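Local coordinates for cysteine protease-like virA (Shigella flexneri, PDB 3EB8), which is a secreted virulence effector required for entry into epithelial cells and for spreading within and between them, although its assignment as a tubulin-specific protease is disputed, at residues Ser80-Pro84 against Lys85-Leu89; Ile163-Pro166 against Leu167-Ala171; Asp172-Asn175 against Glu176-Ile179. All blocks are in the same frame, centred on the assembly; numbering follows the deposited sequence.

In the fold
Three local contacts illustrate how a chain closes or redirects its secondary structure. Interaction 1, the buried one, lies about 12 Å from the chain centre (centre to centre) and joins helix 72-81 to strand 86-87. Interactions 2 and 3, partly buried, sit on the other side of that centre and bracket a single helix, 167-176, at its start and its end; their centres are 12 Å apart. Interactions 1 and 2 both reach the mixed sheet, 27 Å apart between centres. Chemistry follows place: a proline-rich turn against an aromatic ring in 80-89, an N-cap proline beside packed isoleucines in 163-171, and a Schellman ending with Ile174 against Ile179 in 172-179.

Interaction 1: Ser80-Pro84 against Lys85-Leu89; sequences SSLPP and KQFNL
Leu82 and Phe87 meet across a tight turn: Leu82 CD1 lies over one face of the phenyl ring, near its rim, 4.1 Å from Phe87 CE1. At the ring edge, and in its plane, comes the carbonyl of Pro83, with Pro83 O 3.8 Å from Phe87 CE1. The pyrrolidine of Pro83 adds a looser apolar touch, its CD 4.3 Å from Phe87 CZ. Phe87 reaches back to both residues because its CG stands anti to its own carbonyl carbon (chi1 -64°), which turns the ring toward Leu82 and Pro83.

The reversal itself is an inverse gamma turn centred on Pro84. Lys85 N donates to Pro83 O over 2.7 Å, but the bond is bent (131° at the hydrogen) and its donor stands 38° out of the carbonyl plane, as expected when so few atoms close the ring. Beyond the turn the extended lysine crosses Pro83 at a slant, with Lys85 CE 4.1 Å from Pro83 CB, and its NZ is received by the main-chain carbonyls of Phe23 and Asp21.

A second shell fixes the strand that carries the ring. Backbone bonds to Thr121 and Ile123 hold Phe87 in parallel pairing with strand 121-123, while the amide of Gln86 is gripped by Ser324, Ser350 and Gln348. Phe36 and Ala37 of strand 35-41 also touch the Phe87 ring, so the contact lies where the N-terminal antiparallel sheet meets the mixed sheet.

Two consecutive prolines contribute no N-H and restrict the backbone, so within 80-89 the link between helix 72-81 and strand 86-87 has one bent hydrogen bond across the turn, beside apolar packing and a lysine whose charge is probably eased by the dipoles of carbonyl groups.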
loop_
_atom_site.group_PDB
_atom_site.type_symbol
_atom_site.label_atom_id
_atom_site.label_comp_id
_atom_site.label_asym_id
_atom_site.label_seq_id
_atom_site.Cartn_x
_atom_site.Cartn_y
_atom_site.Cartn_z
ATOM N N SER A 80 1.192 -2.292 16.567
ATOM C CA SER A 80 1.476 -3.508 15.826
ATOM C C SER A 80 0.207 -4.314 15.565
ATOM O O SER A 80 0.173 -5.141 14.662
ATOM C CB SER A 80 2.536 -4.362 16.541
ATOM O OG SER A 80 2.032 -4.904 17.747
ATOM N N SER A 81 -0.848 -4.052 16.321
ATOM C CA SER A 81 -2.076 -4.809 16.139
ATOM C C SER A 81 -3.133 -4.086 15.297
ATOM O O SER A 81 -4.190 -4.657 15.005
ATOM C CB SER A 81 -2.651 -5.209 17.500
ATOM O OG SER A 81 -3.168 -4.074 18.164
ATOM N N LEU A 82 -2.870 -2.831 14.929
ATOM C CA LEU A 82 -3.780 -2.096 14.042
ATOM C C LEU A 82 -3.801 -2.710 12.629
ATOM O O LEU A 82 -2.841 -3.330 12.194
ATOM C CB LEU A 82 -3.401 -0.608 13.968
ATOM C CG LEU A 82 -3.586 0.247 15.230
ATOM C CD1 LEU A 82 -3.070 1.640 14.999
ATOM C CD2 LEU A 82 -5.038 0.289 15.665
ATOM N N PRO A 83 -4.899 -2.532 11.901
ATOM C CA PRO A 83 -4.916 -3.061 10.529
ATOM C C PRO A 83 -4.015 -2.231 9.592
ATOM O O PRO A 83 -3.659 -1.101 9.925
ATOM C CB PRO A 83 -6.387 -2.916 10.104
ATOM C CG PRO A 83 -7.118 -2.385 11.301
ATOM C CD PRO A 83 -6.119 -1.784 12.237
ATOM N N PRO A 84 -3.672 -2.790 8.423
ATOM C CA PRO A 84 -2.870 -2.091 7.417
ATOM C C PRO A 84 -3.652 -0.913 6.823
ATOM O O PRO A 84 -4.109 -0.986 5.686
ATOM C CB PRO A 84 -2.676 -3.158 6.336
ATOM C CG PRO A 84 -3.922 -4.029 6.470
ATOM C CD PRO A 84 -4.056 -4.141 7.967
ATOM N N LYS A 85 -3.799 0.159 7.595
ATOM C CA LYS A 85 -4.481 1.363 7.121
ATOM C C LYS A 85 -3.587 2.558 7.371
ATOM O O LYS A 85 -2.613 2.470 8.118
ATOM C CB LYS A 85 -5.822 1.550 7.831
ATOM C CG LYS A 85 -6.758 0.383 7.637
ATOM C CD LYS A 85 -8.085 0.598 8.314
ATOM C CE LYS A 85 -8.998 -0.579 8.049
ATOM N NZ LYS A 85 -10.210 -0.562 8.914
ATOM N N GLN A 86 -3.906 3.668 6.735
ATOM C CA GLN A 86 -3.131 4.886 6.902
ATOM C C GLN A 86 -3.710 5.726 8.040
ATOM O O GLN A 86 -4.805 6.267 7.934
ATOM C CB GLN A 86 -3.085 5.672 5.587
ATOM C CG GLN A 86 -2.571 4.866 4.395
ATOM C CD GLN A 86 -2.585 5.675 3.105
ATOM O OE1 GLN A 86 -3.643 6.110 2.641
ATOM N NE2 GLN A 86 -1.408 5.902 2.533
ATOM N N PHE A 87 -2.973 5.810 9.136
ATOM C CA PHE A 87 -3.396 6.604 10.276
ATOM C C PHE A 87 -2.551 7.863 10.418
ATOM O O PHE A 87 -1.381 7.897 10.041
ATOM C CB PHE A 87 -3.316 5.800 11.576
ATOM C CG PHE A 87 -4.247 4.633 11.622
ATOM C CD1 PHE A 87 -3.835 3.380 11.200
ATOM C CD2 PHE A 87 -5.542 4.786 12.092
ATOM C CE1 PHE A 87 -4.703 2.302 11.244
ATOM C CE2 PHE A 87 -6.422 3.704 12.136
ATOM C CZ PHE A 87 -6.002 2.465 11.715
ATOM N N ASN A 88 -3.153 8.897 10.983
ATOM C CA ASN A 88 -2.386 10.064 11.333
ATOM C C ASN A 88 -1.661 9.842 12.657
ATOM O O ASN A 88 -2.167 10.202 13.713
ATOM C CB ASN A 88 -3.264 11.310 11.379
ATOM C CG ASN A 88 -2.497 12.544 11.010
ATOM O OD1 ASN A 88 -2.181 13.371 11.865
ATOM N ND2 ASN A 88 -2.146 12.659 9.732
ATOM N N LEU A 89 -0.481 9.225 12.592
ATOM C CA LEU A 89 0.301 8.954 13.792
ATOM C C LEU A 89 1.293 10.082 14.089
ATOM O O LEU A 89 1.834 10.164 15.188
ATOM C CB LEU A 89 1.026 7.614 13.679
ATOM C CG LEU A 89 0.141 6.442 13.273
ATOM C CD1 LEU A 89 0.971 5.197 13.096
ATOM C CD2 LEU A 89 -0.958 6.224 14.290
#

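Interaction 2: Ile163-Pro166 against Leu167-Ala171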
loop_
_atom_site.group_PDB
_atom_site.type_symbol
_atom_site.label_atom_id
_atom_site.label_comp_id
_atom_site.label_asym_id
_atom_site.label_seq_id
_atom_site.Cartn_x
_atom_site.Cartn_y
_atom_site.Cartn_z
ATOM N N ILE A 163 -8.944 -10.459 -3.472
ATOM C CA ILE A 163 -8.750 -11.621 -4.312
ATOM C C ILE A 163 -7.414 -11.493 -5.016
ATOM O O ILE A 163 -7.212 -10.556 -5.796
ATOM C CB ILE A 163 -9.852 -11.705 -5.374
ATOM C CG1 ILE A 163 -11.228 -11.807 -4.712
ATOM C CG2 ILE A 163 -9.600 -12.863 -6.326
ATOM C CD1 ILE A 163 -12.382 -11.455 -5.654
ATOM N N GLU A 164 -6.494 -12.415 -4.751
ATOM C CA GLU A 164 -5.227 -12.369 -5.465
ATOM C C GLU A 164 -5.437 -12.591 -6.962
ATOM O O GLU A 164 -5.985 -13.607 -7.386
ATOM C CB GLU A 164 -4.199 -13.351 -4.906
ATOM C CG GLU A 164 -2.913 -13.376 -5.726
ATOM C CD GLU A 164 -1.694 -13.886 -4.962
ATOM O OE1 GLU A 164 -0.561 -13.589 -5.400
ATOM O OE2 GLU A 164 -1.859 -14.576 -3.934
ATOM N N ILE A 165 -5.035 -11.609 -7.751
ATOM C CA ILE A 165 -4.983 -11.771 -9.184
ATOM C C ILE A 165 -3.655 -12.433 -9.543
ATOM O O ILE A 165 -2.576 -11.887 -9.296
ATOM C CB ILE A 165 -5.105 -10.425 -9.911
ATOM C CG1 ILE A 165 -6.401 -9.727 -9.510
ATOM C CG2 ILE A 165 -5.029 -10.624 -11.424
ATOM C CD1 ILE A 165 -6.694 -8.471 -10.285
ATOM N N PRO A 166 -3.726 -13.626 -10.121
ATOM C CA PRO A 166 -2.496 -14.353 -10.425
ATOM C C PRO A 166 -1.577 -13.502 -11.295
ATOM O O PRO A 166 -2.041 -12.894 -12.261
ATOM C CB PRO A 166 -2.999 -15.569 -11.207
ATOM C CG PRO A 166 -4.416 -15.743 -10.757
ATOM C CD PRO A 166 -4.942 -14.379 -10.470
ATOM N N LEU A 167 -0.291 -13.475 -10.957
ATOM C CA LEU A 167 0.696 -12.660 -11.658
ATOM C C LEU A 167 0.828 -12.994 -13.138
ATOM O O LEU A 167 1.034 -12.104 -13.966
ATOM C CB LEU A 167 2.060 -12.751 -10.963
ATOM C CG LEU A 167 2.206 -11.846 -9.734
ATOM C CD1 LEU A 167 3.404 -12.255 -8.872
ATOM C CD2 LEU A 167 2.304 -10.374 -10.135
ATOM N N LYS A 168 0.718 -14.271 -13.473
ATOM C CA LYS A 168 0.799 -14.686 -14.867
ATOM C C LYS A 168 -0.340 -14.040 -15.673
ATOM O O LYS A 168 -0.175 -13.687 -16.846
ATOM C CB LYS A 168 0.767 -16.218 -14.970
ATOM C CG LYS A 168 0.657 -16.772 -16.385
ATOM C CD LYS A 168 1.924 -16.516 -17.195
ATOM C CE LYS A 168 1.937 -17.336 -18.484
ATOM N NZ LYS A 168 0.624 -17.281 -19.193
ATOM N N LEU A 169 -1.493 -13.892 -15.032
ATOM C CA LEU A 169 -2.653 -13.274 -15.653
ATOM C C LEU A 169 -2.424 -11.786 -15.834
ATOM O O LEU A 169 -2.861 -11.205 -16.827
ATOM C CB LEU A 169 -3.896 -13.489 -14.796
ATOM C CG LEU A 169 -5.140 -12.724 -15.226
ATOM C CD1 LEU A 169 -5.442 -12.979 -16.700
ATOM C CD2 LEU A 169 -6.318 -13.124 -14.353
ATOM N N ILE A 170 -1.743 -11.165 -14.873
ATOM C CA ILE A 170 -1.367 -9.774 -15.042
ATOM C C ILE A 170 -0.402 -9.634 -16.222
ATOM O O ILE A 170 -0.562 -8.741 -17.061
ATOM C CB ILE A 170 -0.723 -9.176 -13.789
ATOM C CG1 ILE A 170 -1.661 -9.295 -12.571
ATOM C CG2 ILE A 170 -0.284 -7.737 -14.067
ATOM C CD1 ILE A 170 -2.837 -8.368 -12.589
ATOM N N ALA A 171 0.596 -10.514 -16.292
ATOM C CA ALA A 171 1.556 -10.466 -17.392
ATOM C C ALA A 171 0.865 -10.681 -18.741
ATOM O O ALA A 171 1.189 -10.016 -19.718
ATOM C CB ALA A 171 2.670 -11.492 -17.190
#
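Ile165 sets its CG2 methyl against the tip of Ile170, 3.4 Å from Ile170 CD1, a tight contact for two methyl groups. The two side chains cross at about a right angle. Ile170 reaches its partner because rotation about CB-CG1 (chi2 -73°) bends CD1 back toward Ile165. Leu169 meets the same Ile165 CG2 from its own branch, with CD2 4.1 Å away, so one methyl is shared by two successive residues of the first helical turn.

Between strand and helix stands Pro166 at the N-cap position. Its carbonyl starts the helical bonding: Ile170 N donates to Pro166 O over 3.1 Å, in the carbonyl plane, and Leu169 N adds a weak second bond to Pro166 O at 3.0 Å. The proline ring adds an apolar touch, with Pro166 CB 4.2 Å from Leu169 CB.

The junction is held between two kinds of element. Ile165 is bonded through its backbone to Ile158 of strand 157-160, against which Ile170 also packs. On the helical side, Ile165 touches Phe219 of helix 210-221, and Leu169 packs on Ile200 of helix 194-204.

Interaction 3: Asp172-Asn175 against Glu176-Ile179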
loop_
_atom_site.group_PDB
_atom_site.type_symbol
_atom_site.label_atom_id
_atom_site.label_comp_id
_atom_site.label_asym_id
_atom_site.label_seq_id
_atom_site.Cartn_x
_atom_site.Cartn_y
_atom_site.Cartn_z
ATOM N N ASP A 172 -0.091 -11.603 -18.797
ATOM C CA ASP A 172 -0.821 -11.824 -20.044
ATOM C C ASP A 172 -1.659 -10.593 -20.427
ATOM O O ASP A 172 -1.741 -10.228 -21.596
ATOM C CB ASP A 172 -1.718 -13.064 -19.960
ATOM C CG ASP A 172 -0.939 -14.362 -19.925
ATOM O OD1 ASP A 172 0.279 -14.337 -20.203
ATOM O OD2 ASP A 172 -1.557 -15.415 -19.629
ATOM N N LEU A 173 -2.286 -9.968 -19.436
ATOM C CA LEU A 173 -3.073 -8.757 -19.658
ATOM C C LEU A 173 -2.193 -7.612 -20.149
ATOM O O LEU A 173 -2.482 -6.980 -21.154
ATOM C CB LEU A 173 -3.779 -8.336 -18.365
ATOM C CG LEU A 173 -4.497 -6.978 -18.361
ATOM C CD1 LEU A 173 -5.672 -6.986 -19.310
ATOM C CD2 LEU A 173 -4.974 -6.613 -16.960
ATOM N N ILE A 174 -1.108 -7.359 -19.433
ATOM C CA ILE A 174 -0.258 -6.223 -19.722
ATOM C C ILE A 174 0.371 -6.401 -21.104
ATOM O O ILE A 174 0.581 -5.440 -21.853
ATOM C CB ILE A 174 0.792 -6.018 -18.580
ATOM C CG1 ILE A 174 0.733 -4.586 -18.067
ATOM C CG2 ILE A 174 2.221 -6.449 -18.985
ATOM C CD1 ILE A 174 -0.619 -4.225 -17.508
ATOM N N ASN A 175 0.624 -7.653 -21.455
ATOM C CA ASN A 175 1.194 -7.988 -22.752
ATOM C C ASN A 175 0.251 -7.703 -23.927
ATOM O O ASN A 175 0.681 -7.194 -24.973
ATOM C CB ASN A 175 1.630 -9.458 -22.776
ATOM C CG ASN A 175 1.826 -9.982 -24.184
ATOM O OD1 ASN A 175 1.053 -10.820 -24.660
ATOM N ND2 ASN A 175 2.845 -9.467 -24.872
ATOM N N GLU A 176 -1.026 -8.052 -23.759
ATOM C CA GLU A 176 -2.013 -7.856 -24.810
ATOM C C GLU A 176 -2.477 -6.403 -24.867
ATOM O O GLU A 176 -2.918 -5.926 -25.913
ATOM C CB GLU A 176 -3.184 -8.833 -24.668
ATOM C CG GLU A 176 -2.734 -10.297 -24.723
ATOM C CD GLU A 176 -3.832 -11.267 -25.129
ATOM O OE1 GLU A 176 -5.024 -10.905 -25.056
ATOM O OE2 GLU A 176 -3.496 -12.404 -25.526
ATOM N N LEU A 177 -2.357 -5.701 -23.746
ATOM C CA LEU A 177 -2.527 -4.256 -23.741
ATOM C C LEU A 177 -1.376 -3.606 -24.502
ATOM O O LEU A 177 -1.374 -2.402 -24.710
ATOM C CB LEU A 177 -2.577 -3.713 -22.315
ATOM C CG LEU A 177 -3.890 -3.917 -21.540
ATOM C CD1 LEU A 177 -3.694 -3.676 -20.049
ATOM C CD2 LEU A 177 -5.004 -3.022 -22.078
ATOM N N GLY A 178 -0.387 -4.409 -24.891
ATOM C CA GLY A 178 0.717 -3.925 -25.699
ATOM C C GLY A 178 1.803 -3.234 -24.897
ATOM O O GLY A 178 2.686 -2.572 -25.460
ATOM N N ILE A 179 1.748 -3.378 -23.576
ATOM C CA ILE A 179 2.796 -2.823 -22.733
ATOM C C ILE A 179 4.061 -3.689 -22.819
ATOM O O ILE A 179 4.092 -4.826 -22.329
ATOM C CB ILE A 179 2.340 -2.666 -21.259
ATOM C CG1 ILE A 179 1.167 -1.676 -21.152
ATOM C CG2 ILE A 179 3.501 -2.217 -20.402
ATOM C CD1 ILE A 179 0.511 -1.599 -19.772
#
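Glu176 opens 176-179 with its amide bonded to the carbonyl of Asp172, Glu176 N to Asp172 O 3.2 Å. With CG anti to the carbonyl carbon (chi1 -59°), the Glu176 chain begins close to the same acceptor, Glu176 CG lying 3.3 Å from Asp172 O. The Asp172 carboxylate is engaged elsewhere, in a salt bridge with Lys168 and a hydrogen bond from Asn204.

Leu177 continues the helical series of bonds with a straighter one, Leu177 N to Leu173 O 2.9 Å, nearly along the C=O axis. Its CD1 methyl lies 3.8 Å from Leu173 CG and also touches Ile174 CD1, on a side where Ile229 of helix 226-234 packs as well.

At Gly178 the chain leaves helical geometry with a positive phi of 82°, forming a Schellman motif. The bond from Gly178 N to Asn175 O is weak, and the position of Gly178 N is doubtful.

Ile179 supplies the wider-spanning i to i+5 bond of the motif, Ile179 N to Ile174 O 2.9 Å, and with it the hydrophobic contact between flanking residues that commonly accompanies such an ending: Ile179 CD1 presses to 3.4 Å from Ile174 CG1. Ile174 takes an unstaggered chi1 of -127°, suggesting a strained fit, and both isoleucines rest on Ile144 of helix 140-149.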